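Local atomic coordinates of racemase (Pseudovibrio sp. JE062, PDB entry 3MKC), a protein that belongs to the mandelate racemase/muconate lactonizing enzyme group of the enolase superfamily, with an enolase-type N-terminal domain and a TIM-barrel-like domain. Residues A157-K169 against Y193-T206. Residues are numbered along the deposited sequence; the frame is centred on the assembly and turned at random.
Sequences AIKGYAPLLEKAK and YYLRELRGILGHDT
Ile158 and Ile201 interlock as knobs into holes between two helices that run roughly parallel, crossing at -32°. Ile158 enters a hole formed by Tyr193, Tyr194, Glu197 and Ile201. Its CG1 lies at the edge of the Tyr194 ring, 3.9 Å from Tyr194 CD1, and Ile158 CD1 reaches Glu197 CB at 3.8 Å. Ile201 fills the hole between Ile158, Ala162, Leu165 and Glu166. With CG1 of Ile201 beside the backbone N (chi1 -63°) and the branch extended, CD1 lies against Ile158 CG2 and Ala162 CB, while CG2 faces Leu165 CD1. Deeper in, Leu198 CD2 packs on Tyr161 CB at 3.8 Å. Tyr161 and Tyr194 cross at about a right angle, with Tyr194 OH 3.2 Å from Tyr161 CE2. Both hydroxyls bond to the backbone of Cys179, and that of Tyr161 also to Leu144 O.

The solvent side is polar and more loosely held. Lys169 bends at chi3 (-64°) across the end of helix 188-202. Its NZ bonds to Ile201 O at 3.3 Å, in the carbonyl plane, and weakly to Leu202 O. Glu166 OE1 is a long salt-bridge partner, 3.9 Å from Lys169 NZ.

Helices 154-170 and 188-202 are neighbours outside the barrel, connected through strand 175-179 in the chain. Leu198 and Leu202 rest on that strand; Leu202 also touches strand 207-211.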
# COMPACT_ATOMS: atom_id res chain seq x y z
N ALA A 157 17.25 -1.02 -20.40
CA ALA A 157 16.16 -1.33 -19.49
C ALA A 157 15.98 -2.84 -19.39
O ALA A 157 15.87 -3.40 -18.30
CB ALA A 157 14.88 -0.68 -19.98
N ILE A 158 15.95 -3.50 -20.54
CA ILE A 158 15.77 -4.95 -20.60
C ILE A 158 16.87 -5.69 -19.86
O ILE A 158 16.60 -6.51 -18.98
CB ILE A 158 15.71 -5.43 -22.06
CG1 ILE A 158 14.45 -4.85 -22.73
CG2 ILE A 158 15.72 -6.95 -22.12
CD1 ILE A 158 14.33 -5.16 -24.21
N LYS A 159 18.12 -5.41 -20.21
CA LYS A 159 19.26 -6.06 -19.58
C LYS A 159 19.16 -5.92 -18.07
O LYS A 159 19.41 -6.87 -17.33
CB LYS A 159 20.57 -5.45 -20.09
N GLY A 160 18.79 -4.72 -17.62
CA GLY A 160 18.66 -4.48 -16.19
C GLY A 160 17.60 -5.32 -15.50
O GLY A 160 17.77 -5.74 -14.35
N TYR A 161 16.49 -5.55 -16.19
CA TYR A 161 15.41 -6.34 -15.61
C TYR A 161 15.70 -7.84 -15.61
O TYR A 161 15.34 -8.54 -14.67
CB TYR A 161 14.10 -6.07 -16.37
CG TYR A 161 13.18 -5.10 -15.68
CD1 TYR A 161 12.48 -5.47 -14.53
CD2 TYR A 161 13.03 -3.79 -16.14
CE1 TYR A 161 11.65 -4.56 -13.86
CE2 TYR A 161 12.21 -2.88 -15.49
CZ TYR A 161 11.52 -3.27 -14.34
OH TYR A 161 10.72 -2.37 -13.68
N ALA A 162 16.35 -8.31 -16.67
CA ALA A 162 16.66 -9.73 -16.82
C ALA A 162 17.08 -10.47 -15.55
O ALA A 162 16.45 -11.46 -15.17
CB ALA A 162 17.72 -9.92 -17.91
N PRO A 163 18.16 -10.02 -14.88
CA PRO A 163 18.58 -10.71 -13.66
C PRO A 163 17.56 -10.69 -12.53
O PRO A 163 17.50 -11.62 -11.72
CB PRO A 163 19.89 -10.00 -13.30
CG PRO A 163 19.67 -8.62 -13.81
CD PRO A 163 19.03 -8.87 -15.15
N LEU A 164 16.76 -9.63 -12.48
CA LEU A 164 15.73 -9.53 -11.44
C LEU A 164 14.64 -10.55 -11.73
O LEU A 164 14.16 -11.22 -10.83
CB LEU A 164 15.13 -8.12 -11.41
CG LEU A 164 16.05 -6.99 -10.94
CD1 LEU A 164 15.34 -5.66 -11.01
CD2 LEU A 164 16.50 -7.28 -9.51
N LEU A 165 14.27 -10.67 -13.00
CA LEU A 165 13.25 -11.62 -13.40
C LEU A 165 13.72 -13.06 -13.20
O LEU A 165 12.96 -13.91 -12.73
CB LEU A 165 12.87 -11.40 -14.88
CG LEU A 165 12.24 -10.04 -15.22
CD1 LEU A 165 11.98 -9.95 -16.72
CD2 LEU A 165 10.94 -9.87 -14.44
N GLU A 166 14.98 -13.34 -13.53
CA GLU A 166 15.52 -14.68 -13.36
C GLU A 166 15.55 -15.05 -11.88
O GLU A 166 15.25 -16.18 -11.50
CB GLU A 166 16.93 -14.79 -13.96
CG GLU A 166 17.00 -14.55 -15.47
CD GLU A 166 16.34 -15.64 -16.29
OE1 GLU A 166 15.72 -16.56 -15.71
OE2 GLU A 166 16.44 -15.58 -17.54
N LYS A 167 15.91 -14.08 -11.04
CA LYS A 167 15.99 -14.31 -9.60
C LYS A 167 14.60 -14.60 -9.03
O LYS A 167 14.45 -15.45 -8.16
CB LYS A 167 16.58 -13.09 -8.89
CG LYS A 167 16.82 -13.31 -7.39
CD LYS A 167 17.55 -12.13 -6.77
CE LYS A 167 17.82 -12.37 -5.29
NZ LYS A 167 18.60 -11.26 -4.68
N ALA A 168 13.59 -13.89 -9.53
CA ALA A 168 12.22 -14.10 -9.06
C ALA A 168 11.81 -15.53 -9.34
O ALA A 168 11.17 -16.17 -8.50
CB ALA A 168 11.27 -13.13 -9.76
N LYS A 169 12.16 -16.04 -10.51
CA LYS A 169 11.82 -17.41 -10.88
C LYS A 169 12.57 -18.39 -9.99
O LYS A 169 12.04 -19.44 -9.60
CB LYS A 169 12.15 -17.67 -12.35
CG LYS A 169 11.50 -16.67 -13.29
CD LYS A 169 11.28 -17.23 -14.68
CE LYS A 169 12.58 -17.57 -15.39
NZ LYS A 169 12.31 -18.07 -16.76
N TYR A 193 7.08 -3.82 -27.66
CA TYR A 193 8.26 -4.64 -27.89
C TYR A 193 8.90 -4.97 -26.55
O TYR A 193 9.21 -6.13 -26.26
CB TYR A 193 9.26 -3.87 -28.76
CG TYR A 193 10.64 -4.49 -28.79
CD1 TYR A 193 10.87 -5.68 -29.48
CD2 TYR A 193 11.70 -3.92 -28.09
CE1 TYR A 193 12.12 -6.29 -29.47
CE2 TYR A 193 12.96 -4.53 -28.07
CZ TYR A 193 13.16 -5.71 -28.76
OH TYR A 193 14.39 -6.32 -28.74
N TYR A 194 9.07 -3.93 -25.75
CA TYR A 194 9.66 -4.03 -24.42
C TYR A 194 8.98 -5.09 -23.56
O TYR A 194 9.63 -5.99 -23.03
CB TYR A 194 9.54 -2.66 -23.75
CG TYR A 194 9.97 -2.57 -22.31
CD1 TYR A 194 11.29 -2.78 -21.94
CD2 TYR A 194 9.06 -2.19 -21.32
CE1 TYR A 194 11.70 -2.61 -20.62
CE2 TYR A 194 9.45 -2.03 -20.00
CZ TYR A 194 10.77 -2.24 -19.66
OH TYR A 194 11.16 -2.05 -18.35
N LEU A 195 7.67 -4.98 -23.42
CA LEU A 195 6.91 -5.91 -22.61
C LEU A 195 6.97 -7.32 -23.19
O LEU A 195 6.92 -8.29 -22.46
CB LEU A 195 5.47 -5.44 -22.49
CG LEU A 195 5.33 -4.07 -21.81
CD1 LEU A 195 3.86 -3.67 -21.74
CD2 LEU A 195 5.93 -4.11 -20.41
N ARG A 196 7.09 -7.42 -24.51
CA ARG A 196 7.17 -8.73 -25.13
C ARG A 196 8.50 -9.38 -24.77
O ARG A 196 8.57 -10.60 -24.56
CB ARG A 196 7.04 -8.61 -26.65
CG ARG A 196 5.60 -8.43 -27.10
CD ARG A 196 5.50 -8.14 -28.59
NE ARG A 196 4.11 -8.11 -29.01
CZ ARG A 196 3.30 -9.16 -28.91
NH1 ARG A 196 3.75 -10.30 -28.42
NH2 ARG A 196 2.03 -9.06 -29.29
N GLU A 197 9.55 -8.57 -24.69
CA GLU A 197 10.87 -9.10 -24.36
C GLU A 197 10.94 -9.53 -22.91
O GLU A 197 11.51 -10.57 -22.58
CB GLU A 197 11.96 -8.06 -24.66
CG GLU A 197 12.07 -7.72 -26.13
CD GLU A 197 12.32 -8.94 -26.99
OE1 GLU A 197 13.40 -9.56 -26.85
OE2 GLU A 197 11.44 -9.29 -27.80
N LEU A 198 10.35 -8.73 -22.02
CA LEU A 198 10.36 -9.05 -20.60
C LEU A 198 9.54 -10.30 -20.33
O LEU A 198 9.93 -11.13 -19.51
CB LEU A 198 9.82 -7.87 -19.79
CG LEU A 198 10.65 -6.59 -19.85
CD1 LEU A 198 10.08 -5.55 -18.90
CD2 LEU A 198 12.09 -6.90 -19.47
N ARG A 199 8.41 -10.42 -21.01
CA ARG A 199 7.56 -11.59 -20.84
C ARG A 199 8.29 -12.81 -21.39
O ARG A 199 8.15 -13.92 -20.87
CB ARG A 199 6.23 -11.41 -21.58
CG ARG A 199 5.38 -12.67 -21.65
CD ARG A 199 5.11 -13.23 -20.27
NE ARG A 199 3.73 -13.02 -19.84
CZ ARG A 199 3.25 -13.42 -18.67
NH1 ARG A 199 4.03 -14.05 -17.80
NH2 ARG A 199 1.97 -13.20 -18.37
N GLY A 200 9.07 -12.60 -22.45
CA GLY A 200 9.82 -13.69 -23.04
C GLY A 200 10.84 -14.23 -22.06
O GLY A 200 11.04 -15.44 -21.96
N ILE A 201 11.47 -13.32 -21.33
CA ILE A 201 12.47 -13.68 -20.32
C ILE A 201 11.82 -14.36 -19.13
O ILE A 201 12.25 -15.42 -18.69
CB ILE A 201 13.21 -12.42 -19.80
CG1 ILE A 201 13.98 -11.75 -20.94
CG2 ILE A 201 14.13 -12.79 -18.64
CD1 ILE A 201 14.63 -10.44 -20.54
N LEU A 202 10.77 -13.73 -18.61
CA LEU A 202 10.06 -14.24 -17.45
C LEU A 202 9.35 -15.57 -17.65
O LEU A 202 9.33 -16.42 -16.75
CB LEU A 202 9.04 -13.19 -16.98
CG LEU A 202 8.22 -13.57 -15.74
CD1 LEU A 202 9.16 -13.74 -14.55
CD2 LEU A 202 7.17 -12.51 -15.46
N GLY A 203 8.75 -15.76 -18.82
CA GLY A 203 8.03 -16.99 -19.06
C GLY A 203 6.57 -16.72 -18.72
O GLY A 203 6.26 -15.69 -18.13
N HIS A 204 5.69 -17.64 -19.08
CA HIS A 204 4.27 -17.46 -18.82
C HIS A 204 3.78 -18.10 -17.53
O HIS A 204 2.62 -17.90 -17.14
CB HIS A 204 3.46 -17.99 -20.01
CG HIS A 204 3.38 -17.04 -21.16
ND1 HIS A 204 2.28 -16.23 -21.38
CD2 HIS A 204 4.26 -16.75 -22.15
CE1 HIS A 204 2.49 -15.49 -22.46
NE2 HIS A 204 3.69 -15.79 -22.94
N ASP A 205 4.65 -18.84 -16.86
CA ASP A 205 4.29 -19.49 -15.61
C ASP A 205 4.11 -18.49 -14.48
O ASP A 205 3.34 -18.73 -13.55
CB ASP A 205 5.37 -20.50 -15.21
CG ASP A 205 5.16 -21.86 -15.84
OD1 ASP A 205 4.30 -21.97 -16.75
OD2 ASP A 205 5.86 -22.81 -15.44
N THR A 206 4.81 -17.37 -14.56
CA THR A 206 4.74 -16.34 -13.54
C THR A 206 3.87 -15.18 -14.03
O THR A 206 4.05 -14.70 -15.13
CB THR A 206 6.15 -15.79 -13.24
OG1 THR A 206 7.03 -16.89 -12.96
CG2 THR A 206 6.12 -14.86 -12.04